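Deoxyuridine 5'-triphosphate nucleotidohydrolase (Entamoeba histolytica, PDB 3LQW) probably hydrolyses dUTP to dUMP and diphosphate with magnesium as cofactor, supplying the precursor of thymidine nucleotides and keeping uracil out of DNA. Local coordinates at residues Ile36-Gly41 / Ile48-Asn53; Val72-Gln77 / Gly99-Asp104; Tyr79-Pro84 / Gln131-Arg136. All blocks are in the same frame, centred on the assembly; numbering follows the deposited sequence.

From the N terminus, contact 1 comes first: a short hairpin brings 48-53 back against 36-41, closing a small loop at the margin of a five-stranded antiparallel sheet. It is complete before the other two begin. Contact 2 then joins 72-77, the end of strand 63-73 and the turn after it, to 99-104, and contact 3 pairs 79-84 with 131-136. These two cross, because 79-84 lies inside the loop that contact 2 closes while 131-136 lies beyond it. Strand 128-136 carries contact 3 to contact 1 through I48 and L132, and G80 carries it to contact 2 through I101. All three reach the second subunit of the trimer.

Contact 1: residues Ile36-Gly41 / Ile48-Asn53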
loop_
_atom_site.group_PDB
_atom_site.type_symbol
_atom_site.label_atom_id
_atom_site.label_comp_id
_atom_site.label_asym_id
_atom_site.label_seq_id
_atom_site.Cartn_x
_atom_site.Cartn_y
_atom_site.Cartn_z
ATOM N N ILE A 36 -11.005 11.742 -18.306
ATOM C CA ILE A 36 -11.957 11.984 -17.243
ATOM C C ILE A 36 -11.224 12.457 -16.003
ATOM O O ILE A 36 -10.327 11.762 -15.494
ATOM C CB ILE A 36 -12.789 10.724 -16.939
ATOM C CG1 ILE A 36 -13.559 10.268 -18.180
ATOM C CG2 ILE A 36 -13.756 10.981 -15.798
ATOM C CD1 ILE A 36 -14.212 8.896 -18.036
ATOM N N VAL A 37 -11.588 13.619 -15.492
ATOM C CA VAL A 37 -10.995 14.116 -14.266
ATOM C C VAL A 37 -11.348 13.150 -13.112
ATOM O O VAL A 37 -12.502 12.812 -12.913
ATOM C CB VAL A 37 -11.481 15.560 -13.926
ATOM C CG1 VAL A 37 -10.921 16.034 -12.614
ATOM C CG2 VAL A 37 -11.096 16.533 -15.028
ATOM N N PRO A 38 -10.338 12.721 -12.348
ATOM C CA PRO A 38 -10.602 11.872 -11.190
ATOM C C PRO A 38 -11.609 12.478 -10.240
ATOM O O PRO A 38 -11.633 13.715 -10.057
ATOM C CB PRO A 38 -9.219 11.707 -10.556
ATOM C CG PRO A 38 -8.307 11.740 -11.747
ATOM C CD PRO A 38 -8.895 12.833 -12.623
ATOM N N THR A 39 -12.407 11.622 -9.629
ATOM C CA THR A 39 -13.535 12.049 -8.799
ATOM C C THR A 39 -13.511 11.449 -7.407
ATOM O O THR A 39 -13.184 10.279 -7.225
ATOM C CB THR A 39 -14.894 11.621 -9.447
ATOM O OG1 THR A 39 -14.871 10.207 -9.718
ATOM C CG2 THR A 39 -15.124 12.348 -10.739
ATOM N N ARG A 40 -13.913 12.218 -6.403
ATOM C CA ARG A 40 -14.089 11.671 -5.074
ATOM C C ARG A 40 -15.542 11.136 -4.952
ATOM O O ARG A 40 -16.473 11.870 -5.256
ATOM C CB ARG A 40 -13.742 12.746 -4.043
ATOM C CG ARG A 40 -13.118 12.202 -2.788
ATOM C CD ARG A 40 -12.834 13.282 -1.789
ATOM N NE ARG A 40 -11.551 13.985 -1.947
ATOM C CZ ARG A 40 -10.359 13.483 -1.600
ATOM N NH1 ARG A 40 -10.275 12.251 -1.121
ATOM N NH2 ARG A 40 -9.267 14.221 -1.710
ATOM N N GLY A 41 -15.700 9.871 -4.551
ATOM C CA GLY A 41 -16.965 9.126 -4.682
ATOM C C GLY A 41 -18.002 9.304 -3.584
ATOM O O GLY A 41 -19.211 9.123 -3.816
ATOM N N ILE A 48 -9.772 8.806 -4.534
ATOM C CA ILE A 48 -10.263 9.511 -5.704
ATOM C C ILE A 48 -10.183 8.521 -6.871
ATOM O O ILE A 48 -9.130 7.945 -7.169
ATOM C CB ILE A 48 -9.325 10.700 -5.978
ATOM C CG1 ILE A 48 -9.231 11.644 -4.769
ATOM C CG2 ILE A 48 -9.749 11.407 -7.233
ATOM C CD1 ILE A 48 -8.120 12.674 -4.853
ATOM N N ASP A 49 -11.299 8.311 -7.538
ATOM C CA ASP A 49 -11.363 7.309 -8.584
ATOM C C ASP A 49 -10.569 7.743 -9.802
ATOM O O ASP A 49 -10.695 8.881 -10.253
ATOM C CB ASP A 49 -12.826 7.015 -8.955
ATOM C CG ASP A 49 -13.579 6.316 -7.788
ATOM O OD1 ASP A 49 -12.994 5.395 -7.208
ATOM O OD2 ASP A 49 -14.699 6.708 -7.490
ATOM N N LEU A 50 -9.744 6.824 -10.326
ATOM C CA LEU A 50 -8.968 6.981 -11.540
ATOM C C LEU A 50 -9.637 6.185 -12.659
ATOM O O LEU A 50 -10.044 5.036 -12.458
ATOM C CB LEU A 50 -7.536 6.469 -11.367
ATOM C CG LEU A 50 -6.688 7.213 -10.345
ATOM C CD1 LEU A 50 -5.367 6.473 -10.127
ATOM C CD2 LEU A 50 -6.477 8.657 -10.715
ATOM N N TYR A 51 -9.754 6.797 -13.831
ATOM C CA TYR A 51 -10.466 6.220 -14.971
ATOM C C TYR A 51 -9.491 5.864 -16.078
ATOM O O TYR A 51 -8.572 6.612 -16.359
ATOM C CB TYR A 51 -11.478 7.258 -15.531
ATOM C CG TYR A 51 -12.550 7.667 -14.543
ATOM C CD1 TYR A 51 -12.313 8.658 -13.615
ATOM C CD2 TYR A 51 -13.803 7.101 -14.571
ATOM C CE1 TYR A 51 -13.282 9.021 -12.703
ATOM C CE2 TYR A 51 -14.805 7.472 -13.690
ATOM C CZ TYR A 51 -14.534 8.435 -12.737
ATOM O OH TYR A 51 -15.526 8.820 -11.856
ATOM N N SER A 52 -9.710 4.724 -16.728
ATOM C CA SER A 52 -8.943 4.366 -17.901
ATOM C C SER A 52 -9.275 5.258 -19.102
ATOM O O SER A 52 -10.453 5.450 -19.374
ATOM C CB SER A 52 -9.195 2.904 -18.292
ATOM O OG SER A 52 -8.410 2.588 -19.402
ATOM N N ASN A 53 -8.242 5.683 -19.823
ATOM C CA ASN A 53 -8.474 6.407 -21.086
ATOM C C ASN A 53 -8.489 5.489 -22.284
ATOM O O ASN A 53 -8.644 5.983 -23.400
ATOM C CB ASN A 53 -7.448 7.528 -21.259
ATOM C CG ASN A 53 -7.789 8.467 -22.384
ATOM O OD1 ASN A 53 -8.872 9.082 -22.408
ATOM N ND2 ASN A 53 -6.861 8.597 -23.299
HETATM O O HOH W 1 -8.780 9.434 -14.816
HETATM O O HOH W 2 -9.547 9.123 -18.486
HETATM O O HOH W 3 -16.026 8.773 -7.918
HETATM O O HOH W 4 -13.893 7.737 -4.602
#
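I48 and R40 meet beside the connecting turn of a beta hairpin, strand 39-40 folded back antiparallel on strand 47-51 at the margin of the five-stranded sheet. The second strand runs through the AGxDL sequence that is the first conserved motif of trimeric dUTPases. I48 presses CG1 over the centre of the R40 guanidinium, 3.7 Å above its plane, while the nitrogens of that group are held by A45 O and by C140 O of the second subunit. Its other branch, CG2, packs tightly on P38, 3.4 Å from CB.

D49 follows as the hydrogen-bonded partner of T39. D49 N donates a hydrogen bond to T39 O at 2.7 Å; the return bond from T39 N to D49 O is longer, 3.3 Å. A water joins D49 OD2 to T39 OG1 on the same side of the sheet.

L50 CB points away from the hairpin partner, yet CD2 swings back to 3.7 Å from P38 CG.

Beyond it the direct backbone pairing gives way to water: one molecule accepts from Y51 N and donates to I36 O. The Y51 ring takes over the contact. I36 CG2 sits over one face, 3.6 Å from the centroid of the Y51 ring and 16° off its normal, a CH-pi contact. T39 approaches at the edge instead. With chi1 at 54°, T39 OG1 stands between its own N and carbonyl carbon and lies in the ring plane at its edge, where it shares a 2.6 Å hydrogen bond with Y51 OH; R128 NH2 adds a weak bond to the same phenol oxygen.

Contact 2: residues Val72-Gln77 / Gly99-Asp104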
loop_
_atom_site.group_PDB
_atom_site.type_symbol
_atom_site.label_atom_id
_atom_site.label_comp_id
_atom_site.label_asym_id
_atom_site.label_seq_id
_atom_site.Cartn_x
_atom_site.Cartn_y
_atom_site.Cartn_z
ATOM N N VAL A 72 -1.246 15.296 -12.610
ATOM C CA VAL A 72 -1.682 15.962 -11.402
ATOM C C VAL A 72 -0.589 16.722 -10.686
ATOM O O VAL A 72 0.615 16.435 -10.846
ATOM C CB VAL A 72 -2.337 14.973 -10.397
ATOM C CG1 VAL A 72 -3.473 14.222 -11.054
ATOM C CG2 VAL A 72 -1.308 14.011 -9.787
ATOM N N GLN A 73 -1.023 17.668 -9.849
ATOM C CA GLN A 73 -0.176 18.366 -8.887
ATOM C C GLN A 73 -0.760 18.104 -7.507
ATOM O O GLN A 73 -1.813 18.628 -7.158
ATOM C CB GLN A 73 -0.106 19.836 -9.222
ATOM C CG GLN A 73 0.777 20.640 -8.342
ATOM C CD GLN A 73 0.938 22.076 -8.884
ATOM O OE1 GLN A 73 0.979 22.286 -10.099
ATOM N NE2 GLN A 73 0.989 23.050 -7.991
ATOM N N ILE A 74 -0.091 17.233 -6.758
ATOM C CA ILE A 74 -0.485 16.815 -5.408
ATOM C C ILE A 74 -0.230 17.991 -4.433
ATOM O O ILE A 74 0.777 18.663 -4.572
ATOM C CB ILE A 74 0.380 15.567 -4.930
ATOM C CG1 ILE A 74 0.353 14.312 -5.856
ATOM C CG2 ILE A 74 -0.029 15.128 -3.531
ATOM C CD1 ILE A 74 -0.977 13.535 -5.982
ATOM N N PRO A 75 -1.090 18.187 -3.412
ATOM C CA PRO A 75 -0.802 19.217 -2.396
ATOM C C PRO A 75 0.508 18.973 -1.657
ATOM O O PRO A 75 0.993 17.848 -1.507
ATOM C CB PRO A 75 -1.965 19.115 -1.415
ATOM C CG PRO A 75 -2.918 18.242 -1.950
ATOM C CD PRO A 75 -2.434 17.620 -3.237
ATOM N N HIS A 76 1.045 20.050 -1.113
ATOM C CA HIS A 76 2.300 20.040 -0.410
ATOM C C HIS A 76 2.305 19.081 0.795
ATOM O O HIS A 76 1.346 18.990 1.535
ATOM C CB HIS A 76 2.639 21.461 0.038
ATOM C CG HIS A 76 4.039 21.630 0.526
ATOM N ND1 HIS A 76 5.135 21.127 -0.145
ATOM C CD2 HIS A 76 4.519 22.239 1.635
ATOM C CE1 HIS A 76 6.231 21.425 0.534
ATOM N NE2 HIS A 76 5.881 22.086 1.624
ATOM N N GLN A 77 3.440 18.400 0.977
ATOM C CA GLN A 77 3.660 17.481 2.090
ATOM C C GLN A 77 2.712 16.273 2.049
ATOM O O GLN A 77 2.421 15.656 3.064
ATOM C CB GLN A 77 3.632 18.209 3.434
ATOM C CG GLN A 77 4.820 19.181 3.565
ATOM C CD GLN A 77 4.715 20.124 4.723
ATOM O OE1 GLN A 77 3.627 20.388 5.252
ATOM N NE2 GLN A 77 5.849 20.696 5.084
ATOM N N GLY A 99 2.120 2.173 -5.763
ATOM C CA GLY A 99 3.125 3.131 -6.097
ATOM C C GLY A 99 2.834 4.503 -5.563
ATOM O O GLY A 99 2.006 4.755 -4.682
ATOM N N VAL A 100 3.525 5.405 -6.153
ATOM C CA VAL A 100 3.814 6.659 -5.472
ATOM C C VAL A 100 3.825 7.658 -6.565
ATOM O O VAL A 100 4.653 7.600 -7.470
ATOM C CB VAL A 100 5.269 6.771 -4.708
ATOM C CG1 VAL A 100 5.614 8.193 -4.322
ATOM C CG2 VAL A 100 5.336 5.816 -3.549
ATOM N N ILE A 101 2.933 8.612 -6.440
ATOM C CA ILE A 101 2.900 9.804 -7.275
ATOM C C ILE A 101 3.423 10.931 -6.399
ATOM O O ILE A 101 2.750 11.390 -5.457
ATOM C CB ILE A 101 1.478 10.118 -7.820
ATOM C CG1 ILE A 101 0.898 8.916 -8.590
ATOM C CG2 ILE A 101 1.511 11.384 -8.704
ATOM C CD1 ILE A 101 1.754 8.434 -9.803
ATOM N N ASP A 102 4.638 11.382 -6.701
ATOM C CA ASP A 102 5.278 12.408 -5.949
ATOM C C ASP A 102 4.627 13.775 -6.198
ATOM O O ASP A 102 4.111 14.040 -7.280
ATOM C CB ASP A 102 6.770 12.404 -6.361
ATOM C CG ASP A 102 7.466 11.002 -6.176
ATOM O OD1 ASP A 102 7.415 10.456 -5.069
ATOM O OD2 ASP A 102 8.061 10.446 -7.139
ATOM N N GLU A 103 4.703 14.654 -5.214
ATOM C CA GLU A 103 4.223 16.019 -5.320
ATOM C C GLU A 103 4.878 16.829 -6.481
ATOM O O GLU A 103 4.281 17.790 -6.988
ATOM C CB GLU A 103 4.425 16.654 -3.939
ATOM C CG GLU A 103 4.352 18.064 -3.842
ATOM C CD GLU A 103 4.869 18.644 -2.524
ATOM O OE1 GLU A 103 5.109 17.998 -1.446
ATOM O OE2 GLU A 103 4.950 19.854 -2.573
ATOM N N ASP A 104 6.091 16.421 -6.878
ATOM C CA ASP A 104 6.832 17.053 -7.974
ATOM C C ASP A 104 6.640 16.363 -9.322
ATOM O O ASP A 104 7.168 16.823 -10.328
ATOM C CB ASP A 104 8.349 17.263 -7.622
ATOM C CG ASP A 104 9.101 15.979 -7.115
ATOM O OD1 ASP A 104 8.575 14.859 -7.177
ATOM O OD2 ASP A 104 10.275 16.120 -6.638
HETATM O O HOH W 5 2.023 15.806 -8.335
#
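E103 reaches across from 99-104 to grip the turn that follows strand 63-73, and contributes more to this contact than any other residue. Its CB lies 4.3 Å from I74 CB. With CG anti to the backbone N (chi1 165°) the chain runs out extended along the 74-76 backbone: CG passes 3.7 Å from I74 O, and CD comes to 3.6 Å from H76 CA. At the tip the two oxygens divide the work. OE2 accepts the N-H of H76 ND1 on its syn lone pair, a nearly straight bond of 2.7 Å (174° at the hydrogen) that lies in the imidazole plane, although ring and carboxylate are turned 82° against each other. OE1 accepts from Q77 N at 3.0 Å, met from above the carboxylate plane, and also bonds Y139 OH. This His-carboxylate hydrogen bond and its neighbours fix the rotation of the carboxylate and probably favour a protonated H76. C44 of the third subunit rests on E103.

Farther back, a water accepts from I74 N and stands 2.9 Å from D102 O, while V72 CG2 touches I101 CG2 at 4.0 Å.

The 99-104 segment forms the first part (GVIDED) of the third conserved dUTPase motif. I101 pairs with G80 of strand 78-83, and I74 touches L26 of strand 25-30 and I134 of strand 128-136.

Contact 3: residues Tyr79-Pro84 / Gln131-Arg136; sequences YGRIAP and QLIIER
Y79 and E135 lie side by side on one face of an antiparallel pair of central strands in the dUTPase jelly roll, pointing the same way. The ring and carboxylate planes are 22° apart, and Y79 CE1 comes to 3.4 Å from E135 CB. R81, next on this face, crosses the glutamate obliquely. Its chain is bent at chi3 (70°), which turns NE to E135 OE2 for a salt bridge of 2.9 Å; the oxygen lies in the guanidinium plane, whereas NE meets it from above the carboxylate plane, the two groups being 52° apart. I133 runs beside the arginine, its side chain pointing the same way.

The other face is apolar: L132 CD1 lies 3.7 Å from G80 CA, and I82 CD1 touches the same methyl. Between the two faces, three hydrogen-bonded pairs, Y79 with E135, R81 with I133 and A83 with Q131, give six backbone bonds.

The face bearing Y79, R81 and E135 meets the other subunits. E135 OE2 and R81 NH2 also bond Y79 OH of the second subunit, and Y79 OH in turn bonds E135 OE2 and R81 NH2 of the third subunit. E135 OE1 lies close to its counterparts in both other chains, so the arginines probably offset a cluster of acidic groups at the trimer centre, where a shared proton or a raised pKa would be plausible.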
loop_
_atom_site.group_PDB
_atom_site.type_symbol
_atom_site.label_atom_id
_atom_site.label_comp_id
_atom_site.label_asym_id
_atom_site.label_seq_id
_atom_site.Cartn_x
_atom_site.Cartn_y
_atom_site.Cartn_z
ATOM N N TYR A 79 1.644 12.811 -0.828
ATOM C CA TYR A 79 1.835 12.141 -2.106
ATOM C C TYR A 79 0.532 11.434 -2.497
ATOM O O TYR A 79 -0.372 11.313 -1.671
ATOM C CB TYR A 79 3.041 11.192 -2.086
ATOM C CG TYR A 79 2.746 9.847 -1.509
ATOM C CD1 TYR A 79 2.610 9.683 -0.152
ATOM C CD2 TYR A 79 2.597 8.730 -2.311
ATOM C CE1 TYR A 79 2.343 8.451 0.413
ATOM C CE2 TYR A 79 2.308 7.478 -1.751
ATOM C CZ TYR A 79 2.157 7.348 -0.385
ATOM O OH TYR A 79 1.912 6.113 0.141
ATOM N N GLY A 80 0.447 11.002 -3.740
ATOM C CA GLY A 80 -0.691 10.237 -4.195
ATOM C C GLY A 80 -0.315 8.764 -4.228
ATOM O O GLY A 80 0.572 8.368 -4.958
ATOM N N ARG A 81 -1.027 7.977 -3.452
ATOM C CA ARG A 81 -0.839 6.530 -3.463
ATOM C C ARG A 81 -1.892 5.904 -4.334
ATOM O O ARG A 81 -3.080 6.143 -4.176
ATOM C CB ARG A 81 -0.964 5.945 -2.068
ATOM C CG ARG A 81 -0.609 4.429 -2.025
ATOM C CD ARG A 81 -0.675 3.841 -0.666
ATOM N NE ARG A 81 -2.050 3.722 -0.147
ATOM C CZ ARG A 81 -2.838 2.668 -0.360
ATOM N NH1 ARG A 81 -2.456 1.685 -1.178
ATOM N NH2 ARG A 81 -3.997 2.558 0.262
ATOM N N ILE A 82 -1.426 5.046 -5.234
ATOM C CA ILE A 82 -2.306 4.273 -6.054
ATOM C C ILE A 82 -2.782 3.053 -5.264
ATOM O O ILE A 82 -1.957 2.302 -4.711
ATOM C CB ILE A 82 -1.498 3.712 -7.224
ATOM C CG1 ILE A 82 -0.815 4.859 -7.977
ATOM C CG2 ILE A 82 -2.337 2.789 -8.006
ATOM C CD1 ILE A 82 -1.735 5.807 -8.381
ATOM N N ALA A 83 -4.096 2.899 -5.170
ATOM C CA ALA A 83 -4.723 1.802 -4.419
ATOM C C ALA A 83 -5.686 1.030 -5.289
ATOM O O ALA A 83 -6.262 1.557 -6.239
ATOM C CB ALA A 83 -5.449 2.321 -3.180
ATOM N N PRO A 84 -5.899 -0.270 -5.003
ATOM C CA PRO A 84 -6.823 -1.065 -5.795
ATOM C C PRO A 84 -8.272 -0.766 -5.461
ATOM O O PRO A 84 -8.622 -0.483 -4.320
ATOM C CB PRO A 84 -6.463 -2.522 -5.391
ATOM C CG PRO A 84 -5.564 -2.419 -4.258
ATOM C CD PRO A 84 -5.277 -1.059 -3.929
ATOM N N GLN A 131 -7.792 3.742 -7.400
ATOM C CA GLN A 131 -8.047 4.943 -6.608
ATOM C C GLN A 131 -6.718 5.616 -6.302
ATOM O O GLN A 131 -5.676 4.949 -6.223
ATOM C CB GLN A 131 -8.639 4.602 -5.256
ATOM C CG GLN A 131 -9.951 3.917 -5.155
ATOM C CD GLN A 131 -10.119 3.509 -3.672
ATOM O OE1 GLN A 131 -10.184 2.320 -3.338
ATOM N NE2 GLN A 131 -10.054 4.496 -2.782
ATOM N N LEU A 132 -6.746 6.923 -6.147
ATOM C CA LEU A 132 -5.608 7.732 -5.706
ATOM C C LEU A 132 -5.950 8.266 -4.325
ATOM O O LEU A 132 -6.964 8.945 -4.159
ATOM C CB LEU A 132 -5.363 8.904 -6.702
ATOM C CG LEU A 132 -4.125 9.754 -6.486
ATOM C CD1 LEU A 132 -2.949 8.982 -6.823
ATOM C CD2 LEU A 132 -4.232 11.050 -7.334
ATOM N N ILE A 133 -5.078 8.012 -3.361
ATOM C CA ILE A 133 -5.287 8.498 -2.008
ATOM C C ILE A 133 -4.226 9.549 -1.718
ATOM O O ILE A 133 -3.039 9.353 -1.971
ATOM C CB ILE A 133 -5.194 7.403 -0.946
ATOM C CG1 ILE A 133 -6.262 6.352 -1.173
ATOM C CG2 ILE A 133 -5.286 8.027 0.442
ATOM C CD1 ILE A 133 -6.013 5.085 -0.431
ATOM N N ILE A 134 -4.666 10.698 -1.210
ATOM C CA ILE A 134 -3.740 11.793 -0.915
ATOM C C ILE A 134 -3.280 11.666 0.543
ATOM O O ILE A 134 -3.962 12.033 1.492
ATOM C CB ILE A 134 -4.341 13.172 -1.207
ATOM C CG1 ILE A 134 -4.936 13.203 -2.628
ATOM C CG2 ILE A 134 -3.292 14.253 -0.983
ATOM C CD1 ILE A 134 -4.001 12.835 -3.762
ATOM N N GLU A 135 -2.126 11.008 0.691
ATOM C CA GLU A 135 -1.555 10.601 1.983
ATOM C C GLU A 135 -0.621 11.688 2.526
ATOM O O GLU A 135 0.201 12.212 1.779
ATOM C CB GLU A 135 -0.685 9.342 1.792
ATOM C CG GLU A 135 -1.263 8.099 1.105
ATOM C CD GLU A 135 -1.913 7.073 2.030
ATOM O OE1 GLU A 135 -1.772 7.216 3.267
ATOM O OE2 GLU A 135 -2.528 6.122 1.472
ATOM N N ARG A 136 -0.720 11.974 3.822
ATOM C CA ARG A 136 0.229 12.901 4.462
ATOM C C ARG A 136 1.510 12.191 4.837
ATOM O O ARG A 136 1.476 11.124 5.428
ATOM C CB ARG A 136 -0.417 13.506 5.712
ATOM C CG ARG A 136 -1.703 14.256 5.434
ATOM C CD ARG A 136 -2.005 15.281 6.541
ATOM N NE ARG A 136 -3.281 15.973 6.292
ATOM C CZ ARG A 136 -3.457 16.938 5.391
ATOM N NH1 ARG A 136 -2.469 17.370 4.648
ATOM N NH2 ARG A 136 -4.659 17.448 5.210
#